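Local coordinates for protein aminotransferase class I and II (PDB 3OP7) that probably catalyses transfer of amino groups between amino acids and keto acids, using pyridoxal phosphate bound as an imine to a lysine, at residues A[74-79]-A[214-219]; A[174-179]-A[203-208]; A[346-351]-A[355-360]; A[138-143]-A[340-345]. All blocks are in the same frame, centred on the assembly; numbering follows the deposited sequence.

Interaction 1: A[74-79]-A[214-219]; sequences QLYTGV and GIAVNS. With EDO (1,2-ethanediol), chain K.
Tyr-76, in the loop that follows helix 66-73, lays the hydroxyl end of its ring against Ala-216 and Asn-218 on strand 214-219. The strand belongs to the central mixed sheet of a fold type I PLP-dependent enzyme, paired in parallel with 189-193 and antiparallel with 232-235. CG of Tyr-76 is anti to the carbonyl carbon (chi1 -58°), which sends the ring out toward the strand. On the packed side Tyr-76 OH stands 4.0 Å from Ala-216 CB and 4.3 Å from Asn-218 CB, while ring carbon CE2 lies 4.4 Å from the same Ala-216 methyl. The approach is slight: 95 Å² is buried in all, and no direct hydrogen bond joins the segments. Instead the hydroxyl is bonded to Trp-233 NE1 and to a water. The loose side is at exposed Thr-77, whose OG1, in the conformer described, accepts a weak and doubtful bond from an ethanediol. Ser-219 OG is hydrogen-bonded to OP1 of the lysine-bound cofactor at position 222. Asn-218 turns its amide two ways: OD1 accepts from Ser-219 N in the carbonyl plane at 2.7 Å, and ND2 donates over 3.0 Å to the water that lies 2.7 Å from Tyr-76 OH.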
loop_
_atom_site.group_PDB
_atom_site.type_symbol
_atom_site.label_atom_id
_atom_site.label_comp_id
_atom_site.label_asym_id
_atom_site.label_seq_id
_atom_site.Cartn_x
_atom_site.Cartn_y
_atom_site.Cartn_z
ATOM N N GLN A 74 17.271 -5.771 15.403
ATOM C CA GLN A 74 17.979 -6.831 16.090
ATOM C C GLN A 74 18.135 -8.106 15.234
ATOM O O GLN A 74 18.941 -8.990 15.562
ATOM C CB GLN A 74 17.296 -7.159 17.414
ATOM C CG GLN A 74 17.520 -6.117 18.505
ATOM C CD GLN A 74 16.719 -6.412 19.766
ATOM O OE1 GLN A 74 15.560 -6.849 19.708
ATOM N NE2 GLN A 74 17.324 -6.159 20.911
ATOM N N LEU A 75 17.381 -8.201 14.146
ATOM C CA LEU A 75 17.530 -9.339 13.202
ATOM C C LEU A 75 18.842 -9.232 12.404
ATOM O O LEU A 75 19.271 -10.203 11.807
ATOM C CB LEU A 75 16.345 -9.425 12.237
ATOM C CG LEU A 75 14.940 -9.611 12.840
ATOM C CD1 LEU A 75 13.859 -9.433 11.803
ATOM C CD2 LEU A 75 14.835 -10.995 13.525
ATOM N N TYR A 76 19.457 -8.062 12.409
ATOM C CA TYR A 76 20.663 -7.771 11.659
ATOM C C TYR A 76 21.817 -7.482 12.567
ATOM O O TYR A 76 21.613 -7.192 13.760
ATOM C CB TYR A 76 20.458 -6.501 10.844
ATOM C CG TYR A 76 19.301 -6.556 9.892
ATOM C CD1 TYR A 76 18.026 -6.175 10.305
ATOM C CD2 TYR A 76 19.462 -6.999 8.592
ATOM C CE1 TYR A 76 16.941 -6.205 9.434
ATOM C CE2 TYR A 76 18.379 -7.054 7.706
ATOM C CZ TYR A 76 17.101 -6.649 8.126
ATOM O OH TYR A 76 16.040 -6.733 7.228
ATOM N N THR A 77 23.019 -7.506 12.010
ATOM C CA THR A 77 24.171 -6.944 12.694
ATOM C C THR A 77 24.381 -5.539 12.167
ATOM O O THR A 77 24.214 -5.278 10.968
ATOM C CB THR A 77 25.459 -7.779 12.473
ATOM O OG1 THR A 77 25.707 -7.914 11.068
ATOM C CG2 THR A 77 25.313 -9.135 13.118
ATOM N N GLY A 78 24.719 -4.625 13.063
ATOM C CA GLY A 78 25.083 -3.264 12.668
ATOM C C GLY A 78 23.970 -2.396 12.097
ATOM O O GLY A 78 24.243 -1.487 11.308
ATOM N N VAL A 79 22.722 -2.650 12.500
ATOM C CA VAL A 79 21.572 -1.832 12.052
ATOM C C VAL A 79 20.832 -1.243 13.255
ATOM O O VAL A 79 20.417 -1.963 14.155
ATOM C CB VAL A 79 20.578 -2.628 11.179
ATOM C CG1 VAL A 79 19.368 -1.761 10.765
ATOM C CG2 VAL A 79 21.305 -3.235 9.937
ATOM N N GLY A 214 23.352 -0.912 0.631
ATOM C CA GLY A 214 22.426 -2.017 0.496
ATOM C C GLY A 214 21.109 -1.598 1.139
ATOM O O GLY A 214 21.131 -1.034 2.237
ATOM N N ILE A 215 20.005 -1.908 0.467
ATOM C CA ILE A 215 18.634 -1.526 0.899
ATOM C C ILE A 215 17.919 -2.877 1.017
ATOM O O ILE A 215 17.743 -3.580 0.004
ATOM C CB ILE A 215 17.915 -0.616 -0.107
ATOM C CG1 ILE A 215 18.685 0.691 -0.321
ATOM C CG2 ILE A 215 16.439 -0.345 0.352
ATOM C CD1 ILE A 215 18.147 1.529 -1.474
ATOM N N ALA A 216 17.633 -3.289 2.257
ATOM C CA ALA A 216 16.991 -4.561 2.557
ATOM C C ALA A 216 15.494 -4.412 2.669
ATOM O O ALA A 216 15.025 -3.507 3.363
ATOM C CB ALA A 216 17.545 -5.136 3.862
ATOM N N VAL A 217 14.770 -5.264 1.944
ATOM C CA VAL A 217 13.328 -5.306 2.002
ATOM C C VAL A 217 12.982 -6.660 2.585
ATOM O O VAL A 217 13.543 -7.714 2.220
ATOM C CB VAL A 217 12.670 -5.063 0.620
ATOM C CG1 VAL A 217 11.234 -5.635 0.557
ATOM C CG2 VAL A 217 12.674 -3.556 0.283
ATOM N N ASN A 218 12.059 -6.665 3.545
ATOM C CA ASN A 218 11.659 -7.927 4.137
ATOM C C ASN A 218 10.219 -7.816 4.660
ATOM O O ASN A 218 9.586 -6.766 4.561
ATOM C CB ASN A 218 12.638 -8.346 5.235
ATOM C CG ASN A 218 12.796 -9.897 5.380
ATOM O OD1 ASN A 218 11.821 -10.647 5.253
ATOM N ND2 ASN A 218 14.048 -10.385 5.625
ATOM N N SER A 219 9.706 -8.926 5.168
ATOM C CA SER A 219 8.356 -8.904 5.756
ATOM C C SER A 219 8.054 -10.131 6.584
ATOM O O SER A 219 8.841 -11.065 6.649
ATOM C CB SER A 219 7.309 -8.735 4.705
ATOM O OG SER A 219 6.944 -9.912 4.088
HETATM C C1 EDO K . 26.034 -10.752 9.989
HETATM O O1 EDO K . 27.134 -9.968 9.494
HETATM C C2 EDO K . 25.667 -11.837 8.979
HETATM O O2 EDO K . 24.264 -12.166 8.952
HETATM O O HOH W 1 16.578 -8.693 5.511
#

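Interaction 2: A[174-179]-A[203-208]; sequences TYLEEL and DVPSII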
loop_
_atom_site.group_PDB
_atom_site.type_symbol
_atom_site.label_atom_id
_atom_site.label_comp_id
_atom_site.label_asym_id
_atom_site.label_seq_id
_atom_site.Cartn_x
_atom_site.Cartn_y
_atom_site.Cartn_z
ATOM N N THR A 174 30.092 -14.962 0.042
ATOM C CA THR A 174 31.217 -14.832 -0.910
ATOM C C THR A 174 30.733 -14.172 -2.226
ATOM O O THR A 174 31.385 -13.274 -2.766
ATOM C CB THR A 174 31.840 -16.178 -1.201
ATOM O OG1 THR A 174 32.310 -16.744 0.034
ATOM C CG2 THR A 174 33.047 -16.060 -2.169
ATOM N N TYR A 175 29.610 -14.655 -2.733
ATOM C CA TYR A 175 28.960 -14.054 -3.891
ATOM C C TYR A 175 28.549 -12.608 -3.706
ATOM O O TYR A 175 28.848 -11.762 -4.560
ATOM C CB TYR A 175 27.729 -14.871 -4.278
ATOM C CG TYR A 175 27.187 -14.525 -5.645
ATOM C CD1 TYR A 175 26.443 -13.393 -5.855
ATOM C CD2 TYR A 175 27.432 -15.367 -6.735
ATOM C CE1 TYR A 175 25.960 -13.081 -7.139
ATOM C CE2 TYR A 175 26.921 -15.068 -7.982
ATOM C CZ TYR A 175 26.221 -13.911 -8.174
ATOM O OH TYR A 175 25.748 -13.625 -9.420
ATOM N N LEU A 176 27.818 -12.322 -2.620
ATOM C CA LEU A 176 27.385 -10.984 -2.309
ATOM C C LEU A 176 28.524 -9.965 -2.176
ATOM O O LEU A 176 28.357 -8.803 -2.553
ATOM C CB LEU A 176 26.525 -10.937 -1.018
ATOM C CG LEU A 176 25.163 -11.625 -1.073
ATOM C CD1 LEU A 176 24.514 -11.749 0.328
ATOM C CD2 LEU A 176 24.160 -10.933 -2.036
ATOM N N GLU A 177 29.636 -10.369 -1.576
ATOM C CA GLU A 177 30.751 -9.483 -1.401
ATOM C C GLU A 177 31.320 -9.073 -2.771
ATOM O O GLU A 177 31.733 -7.914 -2.931
ATOM C CB GLU A 177 31.836 -10.128 -0.458
ATOM C CG GLU A 177 31.328 -10.045 1.015
ATOM C CD GLU A 177 32.217 -10.719 2.093
ATOM O OE1 GLU A 177 33.053 -11.551 1.762
ATOM O OE2 GLU A 177 31.999 -10.421 3.296
ATOM N N GLU A 178 31.348 -10.006 -3.728
ATOM C CA GLU A 178 31.822 -9.729 -5.083
ATOM C C GLU A 178 30.841 -8.812 -5.846
ATOM O O GLU A 178 31.263 -7.853 -6.522
ATOM C CB GLU A 178 32.148 -11.056 -5.832
ATOM C CG GLU A 178 32.974 -10.804 -7.085
ATOM C CD GLU A 178 33.419 -12.031 -7.819
ATOM O OE1 GLU A 178 33.343 -13.158 -7.288
ATOM O OE2 GLU A 178 33.838 -11.852 -8.967
ATOM N N LEU A 179 29.544 -9.052 -5.651
ATOM C CA LEU A 179 28.478 -8.188 -6.183
ATOM C C LEU A 179 28.672 -6.776 -5.634
ATOM O O LEU A 179 28.577 -5.774 -6.364
ATOM C CB LEU A 179 27.112 -8.736 -5.795
ATOM C CG LEU A 179 25.893 -7.852 -5.948
ATOM C CD1 LEU A 179 25.779 -7.416 -7.411
ATOM C CD2 LEU A 179 24.653 -8.629 -5.442
ATOM N N ASP A 203 25.928 -19.363 4.542
ATOM C CA ASP A 203 26.097 -18.073 5.178
ATOM C C ASP A 203 25.467 -17.010 4.272
ATOM O O ASP A 203 26.024 -16.662 3.234
ATOM C CB ASP A 203 27.591 -17.805 5.388
ATOM C CG ASP A 203 27.880 -16.458 6.019
ATOM O OD1 ASP A 203 26.950 -15.726 6.435
ATOM O OD2 ASP A 203 29.061 -16.120 6.095
ATOM N N VAL A 204 24.294 -16.519 4.647
ATOM C CA VAL A 204 23.588 -15.607 3.784
ATOM C C VAL A 204 23.263 -14.325 4.542
ATOM O O VAL A 204 22.139 -14.152 5.056
ATOM C CB VAL A 204 22.316 -16.232 3.154
ATOM C CG1 VAL A 204 21.784 -15.360 2.083
ATOM C CG2 VAL A 204 22.603 -17.535 2.491
ATOM N N PRO A 205 24.220 -13.378 4.549
ATOM C CA PRO A 205 23.956 -12.097 5.159
ATOM C C PRO A 205 22.932 -11.320 4.352
ATOM O O PRO A 205 22.751 -11.559 3.148
ATOM C CB PRO A 205 25.321 -11.395 5.103
ATOM C CG PRO A 205 26.021 -12.016 3.916
ATOM C CD PRO A 205 25.584 -13.440 3.977
ATOM N N SER A 206 22.252 -10.406 5.028
ATOM C CA SER A 206 21.472 -9.348 4.359
ATOM C C SER A 206 22.407 -8.419 3.593
ATOM O O SER A 206 23.553 -8.186 3.999
ATOM C CB SER A 206 20.687 -8.541 5.376
ATOM O OG SER A 206 20.023 -7.443 4.743
ATOM N N ILE A 207 21.902 -7.872 2.500
ATOM C CA ILE A 207 22.644 -6.858 1.744
ATOM C C ILE A 207 23.147 -5.749 2.619
ATOM O O ILE A 207 24.262 -5.279 2.473
ATOM C CB ILE A 207 21.845 -6.308 0.508
ATOM C CG1 ILE A 207 22.796 -5.713 -0.524
ATOM C CG2 ILE A 207 20.714 -5.302 0.848
ATOM C CD1 ILE A 207 23.848 -6.681 -1.111
ATOM N N ILE A 208 22.324 -5.315 3.564
ATOM C CA ILE A 208 22.745 -4.216 4.414
ATOM C C ILE A 208 23.857 -4.574 5.420
ATOM O O ILE A 208 24.502 -3.676 5.962
ATOM C CB ILE A 208 21.528 -3.652 5.140
ATOM C CG1 ILE A 208 21.807 -2.211 5.581
ATOM C CG2 ILE A 208 21.103 -4.614 6.241
ATOM C CD1 ILE A 208 20.623 -1.516 6.234
#
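Leu-176, on the helix that runs through 174-179, and Ile-207, where a short, weakly bonded helix begins, bring their CA atoms to 7.5 Å, the nearest backbone approach of the two segments. Residues 203-206 are loop, and no backbone hydrogen bond crosses the gap, so the joint rests on side chains and burial, 169 Å² in total. Leu-176 carries it. Its chi1 of -67° sets CG beside the backbone N, anti to the carbonyl carbon, and sends the branch toward 203-208. CD1 meets Pro-205 twice, 3.9 Å from ring atom CG and a close 3.3 Å from the carbonyl oxygen O, which is van der Waals contact and no hydrogen bond. CD2 reaches the end of Ile-207, 4.4 Å from its CD1; the isoleucine does not aim its CB at the helix, but the end of its side chain bends nearer. Between these two partners Ser-206 faces the other way and serves as N-cap: its OG accepts a weak bond of 3.3 Å from Ile-208 N, and it is also bonded to Glu-194. Near the surface Arg-173 forms salt bridges with both Asp-203 and Glu-177, whose OD2 and OE2 atoms are 7.0 Å apart, an arrangement likely to ease the repulsion between the two acids. Helix 173-184 links the parallel neighbouring strands 157-161 and 189-193, so the contact packs a beta-alpha-beta crossover of the large PLP-binding domain against the connection that leads on to strand 214-219.

Interaction 3: A[346-351]-A[355-360]; sequences VRLGFA and ETLIKG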
loop_
_atom_site.group_PDB
_atom_site.type_symbol
_atom_site.label_atom_id
_atom_site.label_comp_id
_atom_site.label_asym_id
_atom_site.label_seq_id
_atom_site.Cartn_x
_atom_site.Cartn_y
_atom_site.Cartn_z
ATOM N N VAL A 346 7.653 -25.060 -14.050
ATOM C CA VAL A 346 6.498 -24.601 -13.267
ATOM C C VAL A 346 6.989 -24.147 -11.886
ATOM O O VAL A 346 7.939 -24.726 -11.380
ATOM C CB VAL A 346 5.464 -25.747 -13.122
ATOM C CG1 VAL A 346 4.905 -26.138 -14.487
ATOM C CG2 VAL A 346 6.085 -26.987 -12.443
ATOM N N ARG A 347 6.394 -23.095 -11.310
ATOM C CA ARG A 347 6.657 -22.730 -9.911
ATOM C C ARG A 347 5.722 -23.571 -9.007
ATOM O O ARG A 347 4.502 -23.586 -9.214
ATOM C CB ARG A 347 6.458 -21.265 -9.643
ATOM C CG ARG A 347 7.071 -20.887 -8.304
ATOM C CD ARG A 347 6.814 -19.491 -7.998
ATOM N NE ARG A 347 5.412 -19.310 -7.639
ATOM C CZ ARG A 347 4.880 -18.141 -7.299
ATOM N NH1 ARG A 347 5.612 -17.009 -7.334
ATOM N NH2 ARG A 347 3.594 -18.102 -6.959
ATOM N N LEU A 348 6.334 -24.299 -8.073
ATOM C CA LEU A 348 5.654 -25.198 -7.135
ATOM C C LEU A 348 5.919 -24.736 -5.678
ATOM O O LEU A 348 7.073 -24.704 -5.242
ATOM C CB LEU A 348 6.187 -26.599 -7.356
ATOM C CG LEU A 348 5.362 -27.716 -6.711
ATOM C CD1 LEU A 348 5.607 -29.003 -7.501
ATOM C CD2 LEU A 348 5.630 -27.900 -5.214
ATOM N N GLY A 349 4.879 -24.360 -4.947
ATOM C CA GLY A 349 5.024 -23.929 -3.567
ATOM C C GLY A 349 4.706 -25.118 -2.661
ATOM O O GLY A 349 3.564 -25.573 -2.604
ATOM N N PHE A 350 5.707 -25.608 -1.943
ATOM C CA PHE A 350 5.565 -26.878 -1.243
ATOM C C PHE A 350 5.351 -26.796 0.274
ATOM O O PHE A 350 5.199 -27.847 0.910
ATOM C CB PHE A 350 6.788 -27.769 -1.518
ATOM C CG PHE A 350 8.076 -27.198 -1.005
ATOM C CD1 PHE A 350 8.850 -26.347 -1.798
ATOM C CD2 PHE A 350 8.503 -27.463 0.284
ATOM C CE1 PHE A 350 10.046 -25.772 -1.291
ATOM C CE2 PHE A 350 9.686 -26.905 0.780
ATOM C CZ PHE A 350 10.468 -26.077 -0.019
ATOM N N ALA A 351 5.364 -25.590 0.852
ATOM C CA ALA A 351 5.262 -25.425 2.306
ATOM C C ALA A 351 3.819 -25.157 2.728
ATOM O O ALA A 351 3.522 -24.428 3.701
ATOM C CB ALA A 351 6.199 -24.313 2.775
ATOM N N GLU A 355 -0.637 -32.696 3.467
ATOM C CA GLU A 355 -1.624 -33.580 2.831
ATOM C C GLU A 355 -1.959 -33.133 1.413
ATOM O O GLU A 355 -2.164 -33.957 0.493
ATOM C CB GLU A 355 -2.933 -33.577 3.648
ATOM C CG GLU A 355 -2.839 -34.269 5.016
ATOM C CD GLU A 355 -2.683 -33.280 6.166
ATOM O OE1 GLU A 355 -1.936 -32.290 6.021
ATOM O OE2 GLU A 355 -3.316 -33.510 7.222
ATOM N N THR A 356 -2.074 -31.808 1.280
ATOM C CA THR A 356 -2.408 -31.156 0.009
ATOM C C THR A 356 -1.217 -31.294 -0.956
ATOM O O THR A 356 -1.435 -31.605 -2.134
ATOM C CB THR A 356 -2.863 -29.691 0.185
ATOM O OG1 THR A 356 -4.121 -29.655 0.883
ATOM C CG2 THR A 356 -3.034 -28.995 -1.169
ATOM N N LEU A 357 0.014 -31.146 -0.437
ATOM C CA LEU A 357 1.239 -31.392 -1.217
ATOM C C LEU A 357 1.215 -32.788 -1.758
ATOM O O LEU A 357 1.387 -32.984 -2.968
ATOM C CB LEU A 357 2.540 -31.177 -0.418
ATOM C CG LEU A 357 3.868 -31.423 -1.180
ATOM C CD1 LEU A 357 3.987 -30.484 -2.412
ATOM C CD2 LEU A 357 5.137 -31.300 -0.284
ATOM N N ILE A 358 1.022 -33.768 -0.870
ATOM C CA ILE A 358 1.100 -35.178 -1.275
ATOM C C ILE A 358 0.091 -35.500 -2.363
ATOM O O ILE A 358 0.423 -36.152 -3.351
ATOM C CB ILE A 358 0.952 -36.144 -0.076
ATOM C CG1 ILE A 358 2.218 -36.065 0.797
ATOM C CG2 ILE A 358 0.775 -37.595 -0.562
ATOM C CD1 ILE A 358 2.119 -36.807 2.142
ATOM N N LYS A 359 -1.138 -35.039 -2.189
ATOM C CA LYS A 359 -2.194 -35.325 -3.159
ATOM C C LYS A 359 -1.918 -34.584 -4.482
ATOM O O LYS A 359 -2.059 -35.161 -5.568
ATOM C CB LYS A 359 -3.581 -34.962 -2.576
ATOM C CG LYS A 359 -4.787 -35.256 -3.505
ATOM C CD LYS A 359 -4.805 -36.665 -4.136
ATOM C CE LYS A 359 -4.935 -37.769 -3.103
ATOM N NZ LYS A 359 -5.151 -39.122 -3.694
ATOM N N GLY A 360 -1.491 -33.332 -4.378
ATOM C CA GLY A 360 -1.116 -32.537 -5.548
ATOM C C GLY A 360 -0.069 -33.250 -6.379
ATOM O O GLY A 360 -0.223 -33.383 -7.604
#
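Leu-357 projects from helix 354-368 onto Phe-350 and Leu-348 of the 346-351 segment. Strand, short connection and helix form a beta-alpha unit of the C-terminal small domain, which here has an antiparallel sheet with helices packed on it, as in fold type I aminotransferases. The leucine can be followed outward. CB is still peripheral, 4.5 Å from Phe-350 O. CG, anti to the backbone N (chi1 180°), comes to 4.3 Å from that oxygen. The branches then divide. CD1 enters between two residues, 4.0 Å from Phe-350 CB and 4.2 Å from Leu-348 CD2, and the two leucine side chains cross at about a right angle. CD2 meets the same Phe-350 CB at 4.1 Å and turns to the carbonyl oxygen. Only the root of the phenylalanine is used here: its CG sits between the backbone N and the carbonyl carbon (chi1 63°), which leads the ring off to Leu-281, Leu-285 and Leu-288 of helix 270-294. That same helix supplies Asn-284, which touches Leu-357 and, through ND2, hydrogen-bonds the buried carbonyl of Phe-350. No hydrogen bond joins the two segments themselves, and the nearest approach between them is Leu-357 CD2 to Phe-350 O, 3.7 Å.

Interaction 4: A[138-143]-A[340-345]; sequences NGWLPD and FERDGY. With EDO (1,2-ethanediol), chain F.
Trp-140 and Tyr-345 reach towards each other across a wide backbone gap, for even the nearest CA atoms, those of Trp-140 and Arg-342, are 11.9 Å apart. On one side a type I' beta turn from Asn-138 to Leu-141 joins strand 128-135 to the edge strand 141-142 of the large central sheet; on the other, 340-345 connects strands 335-336 and 345-348 of the small antiparallel sheet. The meeting is therefore a bridge between the two sheets of a fold type I aminotransferase, built almost wholly by long side chains. Trp-140 CG is anti to the carbonyl carbon (chi1 -74°), which turns the indole toward the loop. At the centre is a T-shaped stack: the six-membered ring of Trp-140 presents its edge to the face of Tyr-345, with centroids 5.3 Å apart and planes at 70°. The indole's benzo corner does the touching, CZ2 lying 3.5 Å from Tyr-345 CE2 and CH2 3.8 Å from Tyr-345 CZ. A hydrogen bond from the phenol to Glu-136 OE2, together with a nearly parallel meeting with the ring of Phe-310, should limit the freedom of the tyrosine. Arg-342 comes to another part of the indole edge, its NE 4.3 Å from CZ3, with no hydrogen bond between them. The guanidinium is held elsewhere, NH2 being bonded to Gln-133 OE1 and Ile-134 O of strand 128-135, so it too ties the loop to the large sheet. Back at the turn, where Gly-139 has positive phi (66°), its carbonyl O accepts a 2.7 Å hydrogen bond from O2 of an ethanediol.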
loop_
_atom_site.group_PDB
_atom_site.type_symbol
_atom_site.label_atom_id
_atom_site.label_comp_id
_atom_site.label_asym_id
_atom_site.label_seq_id
_atom_site.Cartn_x
_atom_site.Cartn_y
_atom_site.Cartn_z
ATOM N N ASN A 138 24.329 -22.694 -13.697
ATOM C CA ASN A 138 25.106 -22.217 -12.563
ATOM C C ASN A 138 24.250 -22.062 -11.290
ATOM O O ASN A 138 24.386 -21.073 -10.566
ATOM C CB ASN A 138 25.774 -20.896 -12.953
ATOM C CG ASN A 138 26.819 -21.076 -14.066
ATOM O OD1 ASN A 138 26.807 -20.362 -15.082
ATOM N ND2 ASN A 138 27.716 -22.039 -13.874
ATOM N N GLY A 139 23.397 -23.047 -11.005
ATOM C CA GLY A 139 22.620 -23.037 -9.765
ATOM C C GLY A 139 21.606 -21.909 -9.687
ATOM O O GLY A 139 21.225 -21.448 -8.587
ATOM N N TRP A 140 21.122 -21.506 -10.859
ATOM C CA TRP A 140 20.165 -20.403 -11.025
ATOM C C TRP A 140 20.721 -19.046 -10.576
ATOM O O TRP A 140 19.968 -18.134 -10.323
ATOM C CB TRP A 140 18.807 -20.639 -10.317
ATOM C CG TRP A 140 17.890 -21.658 -10.994
ATOM C CD1 TRP A 140 17.408 -22.808 -10.441
ATOM C CD2 TRP A 140 17.321 -21.579 -12.305
ATOM N NE1 TRP A 140 16.570 -23.458 -11.330
ATOM C CE2 TRP A 140 16.506 -22.730 -12.486
ATOM C CE3 TRP A 140 17.401 -20.650 -13.340
ATOM C CZ2 TRP A 140 15.786 -22.965 -13.665
ATOM C CZ3 TRP A 140 16.682 -20.872 -14.508
ATOM C CH2 TRP A 140 15.913 -22.055 -14.677
ATOM N N LEU A 141 22.036 -18.939 -10.418
ATOM C CA LEU A 141 22.617 -17.658 -10.150
ATOM C C LEU A 141 22.985 -16.965 -11.461
ATOM O O LEU A 141 23.365 -17.611 -12.454
ATOM C CB LEU A 141 23.832 -17.773 -9.256
ATOM C CG LEU A 141 23.638 -18.370 -7.874
ATOM C CD1 LEU A 141 25.011 -18.653 -7.272
ATOM C CD2 LEU A 141 22.709 -17.479 -7.033
ATOM N N PRO A 142 22.958 -15.636 -11.454
ATOM C CA PRO A 142 23.409 -14.899 -12.652
ATOM C C PRO A 142 24.912 -14.779 -12.625
ATOM O O PRO A 142 25.531 -15.177 -11.637
ATOM C CB PRO A 142 22.777 -13.535 -12.463
ATOM C CG PRO A 142 22.883 -13.340 -10.991
ATOM C CD PRO A 142 22.589 -14.692 -10.379
ATOM N N ASP A 143 25.507 -14.317 -13.722
ATOM C CA ASP A 143 26.960 -14.363 -13.876
ATOM C C ASP A 143 27.519 -12.973 -13.516
ATOM O O ASP A 143 27.225 -11.982 -14.158
ATOM C CB ASP A 143 27.289 -14.762 -15.321
ATOM C CG ASP A 143 28.780 -14.893 -15.620
ATOM O OD1 ASP A 143 29.665 -14.647 -14.756
ATOM O OD2 ASP A 143 29.059 -15.235 -16.783
ATOM N N PHE A 340 7.091 -16.307 -15.786
ATOM C CA PHE A 340 8.433 -15.819 -15.409
ATOM C C PHE A 340 9.398 -15.748 -16.629
ATOM O O PHE A 340 10.618 -15.670 -16.474
ATOM C CB PHE A 340 9.023 -16.732 -14.309
ATOM C CG PHE A 340 8.065 -17.050 -13.193
ATOM C CD1 PHE A 340 7.222 -18.151 -13.271
ATOM C CD2 PHE A 340 7.977 -16.239 -12.062
ATOM C CE1 PHE A 340 6.314 -18.437 -12.251
ATOM C CE2 PHE A 340 7.065 -16.516 -11.039
ATOM C CZ PHE A 340 6.237 -17.620 -11.130
ATOM N N GLU A 341 8.847 -15.770 -17.847
ATOM C CA GLU A 341 9.603 -15.846 -19.080
ATOM C C GLU A 341 10.648 -16.965 -19.094
ATOM O O GLU A 341 11.690 -16.848 -19.731
ATOM C CB GLU A 341 10.211 -14.488 -19.500
ATOM C CG GLU A 341 10.411 -14.393 -21.055
ATOM C CD GLU A 341 11.055 -13.084 -21.554
ATOM O OE1 GLU A 341 11.309 -12.177 -20.731
ATOM O OE2 GLU A 341 11.329 -12.979 -22.782
ATOM N N ARG A 342 10.329 -18.084 -18.448
ATOM C CA ARG A 342 11.115 -19.314 -18.602
ATOM C C ARG A 342 10.175 -20.495 -18.756
ATOM O O ARG A 342 9.868 -21.196 -17.777
ATOM C CB ARG A 342 12.002 -19.558 -17.387
ATOM C CG ARG A 342 13.169 -18.591 -17.237
ATOM C CD ARG A 342 14.363 -18.973 -18.146
ATOM N NE ARG A 342 15.611 -18.264 -17.769
ATOM C CZ ARG A 342 15.866 -16.992 -18.040
ATOM N NH1 ARG A 342 14.950 -16.267 -18.702
ATOM N NH2 ARG A 342 17.045 -16.432 -17.658
ATOM N N ASP A 343 9.717 -20.730 -19.985
ATOM C CA ASP A 343 8.799 -21.831 -20.252
ATOM C C ASP A 343 9.599 -23.156 -20.116
ATOM O O ASP A 343 10.823 -23.153 -20.128
ATOM C CB ASP A 343 8.170 -21.647 -21.649
ATOM C CG ASP A 343 6.790 -22.309 -21.793
ATOM O OD1 ASP A 343 6.442 -23.182 -20.966
ATOM O OD2 ASP A 343 6.063 -21.982 -22.770
ATOM N N GLY A 344 8.903 -24.275 -19.969
ATOM C CA GLY A 344 9.540 -25.552 -19.686
ATOM C C GLY A 344 9.628 -25.874 -18.206
ATOM O O GLY A 344 10.080 -26.976 -17.857
ATOM N N TYR A 345 9.153 -24.941 -17.356
ATOM C CA TYR A 345 9.206 -25.060 -15.909
ATOM C C TYR A 345 7.872 -24.647 -15.294
ATOM O O TYR A 345 7.101 -23.868 -15.889
ATOM C CB TYR A 345 10.281 -24.113 -15.331
ATOM C CG TYR A 345 11.682 -24.352 -15.805
ATOM C CD1 TYR A 345 12.115 -23.837 -17.014
ATOM C CD2 TYR A 345 12.589 -25.082 -15.043
ATOM C CE1 TYR A 345 13.421 -24.053 -17.458
ATOM C CE2 TYR A 345 13.889 -25.335 -15.503
ATOM C CZ TYR A 345 14.297 -24.800 -16.701
ATOM O OH TYR A 345 15.589 -25.002 -17.198
HETATM C C1 EDO F . 22.351 -21.844 -3.855
HETATM O O1 EDO F . 20.909 -21.792 -3.803
HETATM C C2 EDO F . 22.881 -21.499 -5.252
HETATM O O2 EDO F . 22.327 -22.373 -6.257
#

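Interactions 1 and 2 involve the large PLP-binding sheet and its connections, interaction 3 lies in the small domain, its centre 30 Å from theirs, and interaction 4 spans both. Interaction 2 is nested along the chain within the loops closed by 1 and 4, and it touches both: Ser-206 OG lies 3.4 Å from Tyr-76 CE2, and Tyr-175 OH is 2.7 Å from Pro-142 O, a probable hydrogen bond. Interaction 4 passes on to 3, where Phe-340 CZ packs 3.7 Å from Arg-347 CD. Interaction 1 reaches the cofactor phosphate through Ser-219; Arg-347 of interaction 3 hydrogen-bonds Asn-165 of the family's NNPTG motif, consistent with the arginine that meets the substrate carboxylate in relatives.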